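Local coordinates for protein ESXA (Geobacillus thermodenitrificans, PDB 3ZBH) that is of unknown function but forms a helical-hairpin dimer and, as a WXG100 (ESAT-6-like) protein, is probably exported by a type VII secretion system, at residues B[21-24]-B[25-29]; B[40-43]-B[44-48]. One frame throughout, in Å; residues are numbered along the deposited sequence.

Contact 1: B[21-24]-B[25-29]; sequences YNVE and SSNVT. With ACT (acetate ion), chain I.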
ATOM      1  N   TYR B  21       8.877   5.807   7.702  1.00 19.75           N
ATOM      2  CA  TYR B  21       9.063   4.416   7.276  1.00 20.28           C
ATOM      3  C   TYR B  21       8.290   3.402   8.157  1.00 20.96           C
ATOM      4  O   TYR B  21       7.645   2.465   7.631  1.00 19.91           O
ATOM      5  CB  TYR B  21      10.559   4.078   7.187  1.00 20.33           C
ATOM      6  CG  TYR B  21      11.125   4.516   5.851  1.00 21.66           C
ATOM      7  CD1 TYR B  21      11.004   3.702   4.740  1.00 22.47           C
ATOM      8  CD2 TYR B  21      11.724   5.775   5.692  1.00 21.47           C
ATOM      9  CE1 TYR B  21      11.486   4.098   3.504  1.00 21.96           C
ATOM     10  CE2 TYR B  21      12.225   6.173   4.464  1.00 20.69           C
ATOM     11  CZ  TYR B  21      12.108   5.328   3.384  1.00 22.58           C
ATOM     12  OH  TYR B  21      12.561   5.714   2.153  1.00 23.86           O
ATOM     13  N   ASN B  22       8.327   3.593   9.476  1.00 19.66           N
ATOM     14  CA  ASN B  22       7.564   2.674  10.355  1.00 21.40           C
ATOM     15  C   ASN B  22       6.063   2.855  10.229  1.00 22.32           C
ATOM     16  O   ASN B  22       5.316   1.882  10.231  1.00 23.54           O
ATOM     17  CB  ASN B  22       7.984   2.797  11.812  1.00 23.28           C
ATOM     18  CG  ASN B  22       9.414   2.372  12.041  1.00 25.03           C
ATOM     19  OD1 ASN B  22      10.108   2.985  12.842  1.00 30.87           O
ATOM     20  ND2 ASN B  22       9.869   1.343  11.338  1.00 24.70           N
ATOM     21  N   VAL B  23       5.620   4.099  10.087  1.00 21.21           N
ATOM     22  CA  VAL B  23       4.217   4.345   9.785  1.00 23.53           C
ATOM     23  C   VAL B  23       3.791   3.662   8.476  1.00 24.15           C
ATOM     24  O   VAL B  23       2.740   2.987   8.408  1.00 24.60           O
ATOM     25  CB  VAL B  23       3.914   5.879   9.728  1.00 24.34           C
ATOM     26  CG1 VAL B  23       2.559   6.146   9.079  1.00 27.60           C
ATOM     27  CG2 VAL B  23       4.014   6.494  11.120  1.00 26.21           C
ATOM     28  N   GLU B  24       4.570   3.833   7.417  1.00 20.97           N
ATOM     29  CA  GLU B  24       4.161   3.254   6.141  1.00 22.17           C
ATOM     30  C   GLU B  24       4.216   1.724   6.176  1.00 20.84           C
ATOM     31  O   GLU B  24       3.398   1.070   5.538  1.00 21.88           O
ATOM     32  CB  GLU B  24       4.925   3.858   4.940  1.00 24.36           C
ATOM     33  CG  GLU B  24       4.734   5.370   4.719  1.00 25.15           C
ATOM     34  CD  GLU B  24       3.268   5.850   4.656  1.00 30.86           C
ATOM     35  OE1 GLU B  24       2.316   5.046   4.507  1.00 31.93           O
ATOM     36  OE2 GLU B  24       3.049   7.071   4.770  1.00 34.10           O
ATOM     37  N   SER B  25       5.127   1.141   6.964  1.00 20.43           N
ATOM     38  CA  SER B  25       5.112  -0.298   7.124  1.00 20.79           C
ATOM     39  C   SER B  25       3.748  -0.746   7.720  1.00 21.31           C
ATOM     40  O   SER B  25       3.150  -1.699   7.218  1.00 22.22           O
ATOM     41  CB  SER B  25       6.242  -0.794   8.023  1.00 19.98           C
ATOM     42  OG  SER B  25       6.086  -2.196   8.213  1.00 21.36           O
ATOM     43  N   SER B  26       3.285  -0.059   8.765  1.00 22.39           N
ATOM     44  CA  SER B  26       1.966  -0.358   9.381  1.00 24.52           C
ATOM     45  C   SER B  26       0.820  -0.227   8.411  1.00 23.67           C
ATOM     46  O   SER B  26      -0.068  -1.087   8.374  1.00 23.34           O
ATOM     47  CB  SER B  26       1.683   0.566  10.576  1.00 25.14           C
ATOM     48  OG  SER B  26       2.750   0.473  11.495  1.00 29.81           O
ATOM     49  N   ASN B  27       0.810   0.869   7.641  1.00 23.97           N
ATOM     50  CA  ASN B  27      -0.168   1.026   6.587  1.00 23.37           C
ATOM     51  C   ASN B  27      -0.215  -0.117   5.575  1.00 23.31           C
ATOM     52  O   ASN B  27      -1.307  -0.473   5.126  1.00 21.67           O
ATOM     53  CB  ASN B  27       0.001   2.363   5.852  1.00 25.87           C
ATOM     54  CG  ASN B  27      -0.227   3.562   6.760  1.00 28.41           C
ATOM     55  OD1 ASN B  27      -0.948   3.476   7.740  1.00 33.31           O
ATOM     56  ND2 ASN B  27       0.409   4.672   6.444  1.00 30.75           N
ATOM     57  N   VAL B  28       0.947  -0.683   5.211  1.00 20.27           N
ATOM     58  CA  VAL B  28       1.009  -1.846   4.311  1.00 20.00           C
ATOM     59  C   VAL B  28       0.340  -3.091   4.916  1.00 21.12           C
ATOM     60  O   VAL B  28      -0.496  -3.717   4.251  1.00 19.75           O
ATOM     61  CB  VAL B  28       2.467  -2.186   3.826  1.00 19.85           C
ATOM     62  CG1 VAL B  28       2.541  -3.539   3.093  1.00 20.03           C
ATOM     63  CG2 VAL B  28       2.964  -1.087   2.918  1.00 21.15           C
ATOM     64  N   THR B  29       0.686  -3.461   6.161  1.00 21.64           N
ATOM     65  CA  THR B  29       0.090  -4.672   6.729  1.00 20.78           C
ATOM     66  C   THR B  29      -1.401  -4.488   7.056  1.00 20.90           C
ATOM     67  O   THR B  29      -2.201  -5.415   6.833  1.00 22.94           O
ATOM     68  CB  THR B  29       0.862  -5.240   7.949  1.00 21.57           C
ATOM     69  OG1 THR B  29       1.053  -4.206   8.902  1.00 23.80           O
ATOM     70  CG2 THR B  29       2.236  -5.821   7.497  1.00 22.24           C
TER
HETATM   71  C   ACT I1097      13.520   3.176  -0.208  1.00 32.82           C
HETATM   72  O   ACT I1097      14.145   3.341  -1.276  1.00 32.06           O
HETATM   73  OXT ACT I1097      12.666   4.013   0.178  1.00 32.87           O
HETATM   74  CH3 ACT I1097      13.796   1.932   0.597  1.00 28.77           C
HETATM   75  O   HOH W   1       5.724  -0.456  11.666  1.00 26.66           O

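Contact 2: B[40-43]-B[44-48]; sequences HTLQ and GIWEG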
ATOM      1  N   HIS B  40     -12.554 -12.372   0.788  1.00 29.03           N
ATOM      2  CA  HIS B  40     -13.621 -13.255   1.270  1.00 29.91           C
ATOM      3  C   HIS B  40     -14.975 -12.713   0.952  1.00 29.77           C
ATOM      4  O   HIS B  40     -15.840 -13.455   0.479  1.00 32.54           O
ATOM      5  CB  HIS B  40     -13.491 -13.469   2.779  1.00 33.50           C
ATOM      6  CG  HIS B  40     -12.381 -14.398   3.154  1.00 36.78           C
ATOM      7  ND1 HIS B  40     -11.259 -13.976   3.773  1.00 42.81           N
ATOM      8  CD2 HIS B  40     -12.241 -15.770   2.974  1.00 39.02           C
ATOM      9  CE1 HIS B  40     -10.437 -15.027   3.970  1.00 42.54           C
ATOM     10  NE2 HIS B  40     -11.038 -16.123   3.472  1.00 43.38           N
ATOM     11  N   THR B  41     -15.190 -11.425   1.206  1.00 28.61           N
ATOM     12  CA  THR B  41     -16.452 -10.751   0.854  1.00 31.95           C
ATOM     13  C   THR B  41     -16.744 -10.951  -0.637  1.00 33.34           C
ATOM     14  O   THR B  41     -17.875 -11.324  -1.037  1.00 31.24           O
ATOM     15  CB  THR B  41     -16.399  -9.245   1.191  1.00 33.57           C
ATOM     16  OG1 THR B  41     -16.096  -9.076   2.576  1.00 35.91           O
ATOM     17  CG2 THR B  41     -17.733  -8.566   0.928  1.00 33.89           C
ATOM     18  N   LEU B  42     -15.712 -10.769  -1.455  1.00 29.50           N
ATOM     19  CA  LEU B  42     -15.870 -10.895  -2.911  1.00 32.81           C
ATOM     20  C   LEU B  42     -16.257 -12.309  -3.329  1.00 35.14           C
ATOM     21  O   LEU B  42     -17.123 -12.489  -4.186  1.00 35.46           O
ATOM     22  CB  LEU B  42     -14.602 -10.467  -3.646  1.00 31.29           C
ATOM     23  CG  LEU B  42     -14.782 -10.194  -5.138  1.00 31.14           C
ATOM     24  CD1 LEU B  42     -15.709  -9.007  -5.328  1.00 32.99           C
ATOM     25  CD2 LEU B  42     -13.426  -9.911  -5.769  1.00 35.32           C
ATOM     26  N   GLN B  43     -15.622 -13.303  -2.712  1.00 38.43           N
ATOM     27  CA  GLN B  43     -15.982 -14.706  -2.920  1.00 44.68           C
ATOM     28  C   GLN B  43     -17.451 -15.028  -2.667  1.00 45.37           C
ATOM     29  O   GLN B  43     -17.999 -15.920  -3.299  1.00 50.92           O
ATOM     30  CB  GLN B  43     -15.105 -15.623  -2.074  1.00 46.58           C
ATOM     31  CG  GLN B  43     -13.862 -16.078  -2.800  1.00 52.37           C
ATOM     32  CD  GLN B  43     -13.112 -17.167  -2.064  1.00 54.62           C
ATOM     33  OE1 GLN B  43     -12.618 -16.967  -0.954  1.00 57.98           O
ATOM     34  NE2 GLN B  43     -13.000 -18.325  -2.697  1.00 59.66           N
ATOM     35  N   GLY B  44     -18.083 -14.315  -1.740  1.00 48.05           N
ATOM     36  CA  GLY B  44     -19.475 -14.556  -1.417  1.00 46.62           C
ATOM     37  C   GLY B  44     -20.444 -13.838  -2.338  1.00 52.53           C
ATOM     38  O   GLY B  44     -21.570 -14.295  -2.528  1.00 53.36           O
ATOM     39  N   ILE B  45     -20.012 -12.721  -2.923  1.00 50.24           N
ATOM     40  CA  ILE B  45     -20.936 -11.876  -3.686  1.00 51.75           C
ATOM     41  C   ILE B  45     -20.885 -12.074  -5.207  1.00 54.35           C
ATOM     42  O   ILE B  45     -21.807 -11.659  -5.911  1.00 57.45           O
ATOM     43  CB  ILE B  45     -20.854 -10.374  -3.292  1.00 51.12           C
ATOM     44  CG1 ILE B  45     -19.500  -9.777  -3.648  1.00 47.30           C
ATOM     45  CG2 ILE B  45     -21.164 -10.186  -1.806  1.00 51.94           C
ATOM     46  CD1 ILE B  45     -19.403  -8.296  -3.366  1.00 50.00           C
ATOM     47  N   TRP B  46     -19.828 -12.715  -5.697  1.00 52.14           N
ATOM     48  CA  TRP B  46     -19.731 -13.099  -7.100  1.00 51.42           C
ATOM     49  C   TRP B  46     -19.717 -14.568  -7.197  1.00 54.82           C
ATOM     50  O   TRP B  46     -19.402 -15.257  -6.225  1.00 59.47           O
ATOM     51  CB  TRP B  46     -18.443 -12.589  -7.747  1.00 45.86           C
ATOM     52  CG  TRP B  46     -18.514 -11.184  -8.286  1.00 40.02           C
ATOM     53  CD1 TRP B  46     -19.648 -10.398  -8.500  1.00 41.94           C
ATOM     54  CD2 TRP B  46     -17.384 -10.345  -8.706  1.00 39.58           C
ATOM     55  NE1 TRP B  46     -19.307  -9.156  -8.988  1.00 40.44           N
ATOM     56  CE2 TRP B  46     -17.963  -9.060  -9.142  1.00 40.69           C
ATOM     57  CE3 TRP B  46     -16.008 -10.517  -8.761  1.00 38.86           C
ATOM     58  CZ2 TRP B  46     -17.172  -8.027  -9.621  1.00 37.49           C
ATOM     59  CZ3 TRP B  46     -15.218  -9.457  -9.231  1.00 35.91           C
ATOM     60  CH2 TRP B  46     -15.788  -8.243  -9.642  1.00 36.09           C
ATOM     61  N   GLU B  47     -20.021 -15.065  -8.392  1.00 57.83           N
ATOM     62  CA  GLU B  47     -19.843 -16.478  -8.711  1.00 58.59           C
ATOM     63  C   GLU B  47     -18.359 -16.846  -8.639  1.00 57.22           C
ATOM     64  O   GLU B  47     -17.506 -15.970  -8.440  1.00 53.40           O
ATOM     65  CB  GLU B  47     -20.420 -16.812 -10.096  1.00 61.39           C
ATOM     66  CG  GLU B  47     -21.859 -16.360 -10.350  1.00 61.97           C
ATOM     67  CD  GLU B  47     -22.846 -16.774  -9.267  1.00 63.30           C
ATOM     68  OE1 GLU B  47     -22.682 -17.851  -8.647  1.00 63.54           O
ATOM     69  OE2 GLU B  47     -23.801 -16.006  -9.038  1.00 61.81           O
ATOM     70  N   GLY B  48     -18.069 -18.137  -8.817  1.00 55.65           N
ATOM     71  CA  GLY B  48     -16.726 -18.696  -8.648  1.00 55.67           C
ATOM     72  C   GLY B  48     -15.624 -18.217  -9.581  1.00 60.01           C
ATOM     73  O   GLY B  48     -14.485 -18.024  -9.140  1.00 56.77           O
TER

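Contact 1: B[21-24]-B[25-29]
Glu24 and Asn27, three residues apart on one helix, meet through a single side-chain hydrogen bond: Asn27 ND2 gives a proton to Glu24 OE1 over 2.7 Å, close to straight at 163°. The two flat groups are turned 58° against each other. OE1 lies in the plane of the amide, whereas ND2 approaches from above the carboxylate plane. The bend of the Glu24 chain at chi2 (-52°) swings OE1 across toward the amide of Asn27. The other carboxylate oxygen, Glu24 OE2, forms a salt bridge with Arg34 of the second subunit, so both ends of the acid are held and its negative charge is probably stabilised. Beside this pair, Val23 and Asn27 point the same way, and Val23 CG1 lies 3.7 Å from Asn27 ND2, a methyl alongside the amide nitrogen. Beneath them runs the regular helix ladder, for example Asn27 N to Val23 O at 3.0 Å. A water bridges Asn22 and Ser26, one turn apart, donating to Asn22 O at 2.8 Å and accepting from Ser26 OG. On the buried side, Ser25 OG bonds to Ala69 O of the second helix of the hairpin. Tyr21 OH donates to the OXT of an acetate ion, probably from the crystallisation liquor, at 2.6 Å, and the same acetate is also bound by Ser39 of the second subunit. An i to i+3 side-chain pair on a long helix, its acid also bridged to the other subunit, sits here in the first helix of the WXG100 helical hairpin, at the dimer interface.

Contact 2: B[40-43]-B[44-48]
Leu42 lies against one face of the Trp46 indole four residues further on, the two side chains slanting past each other. Its CD1 methyl sits over the six-membered ring, 4.0 Å from the centroid and 19° off the normal, in a CH-pi contact displaced toward the rim. The branch carbon and the second methyl join in: Leu42 CG is 3.8 Å from Trp46 CE3, and Leu42 CD2 is 3.9 Å from Trp46 CZ3, so the whole isobutyl fork meets the CE3-CZ3 side of the ring. Leucine reaches it with CG opposite its own backbone N (chi1 -164°). Leu42 CD1 also touches Ile45 CG1 at 4.2 Å, linking the ring to the neighbouring side chain. Trp46 and Gly48 are the W and G of the WXG motif that names the family, and this motif makes the turn between the two helices of the hairpin: Trp46 is the first residue to leave helical geometry and Glu47 takes the N-cap position of helix 48-95. At this helix end Leu42 O accepts twice, from Trp46 N at 3.1 Å, nearly in line with the carbonyl bond, and from Ile45 N, which sits above the carbonyl plane. Gly44 N bonds to His40 O at 3.3 Å. Shortening Leu42 to an alanine is likely to strip the methyl cover from that face of the indole and open a gap beside Ile45 CG1. Further cover comes from the second subunit, whose Tyr21 packs on Leu42 and whose Leu79 packs on Trp46; within the chain, Phe54 of helix 48-95 touches Leu42.

Both contacts use helix 11-45, one after the other along the chain, with centres about 28 Å and nearest atoms about 13 Å apart; contact 2 runs over the helix end into the turn. Contact 1 lies mid-helix, partly buried, its centre about 4 Å from that of the chain; contact 2 is a surface contact, its centre about 29 Å from the same point. Their chemistry follows their place: the uninterrupted helix carries a polar pairing tied to an arginine across the dimer, whereas the turn relies on apolar and aromatic contact while its backbone bonding changes. The second subunit reaches both, and Tyr21 joins them across the dimer, since the copy on that subunit packs against contact 2.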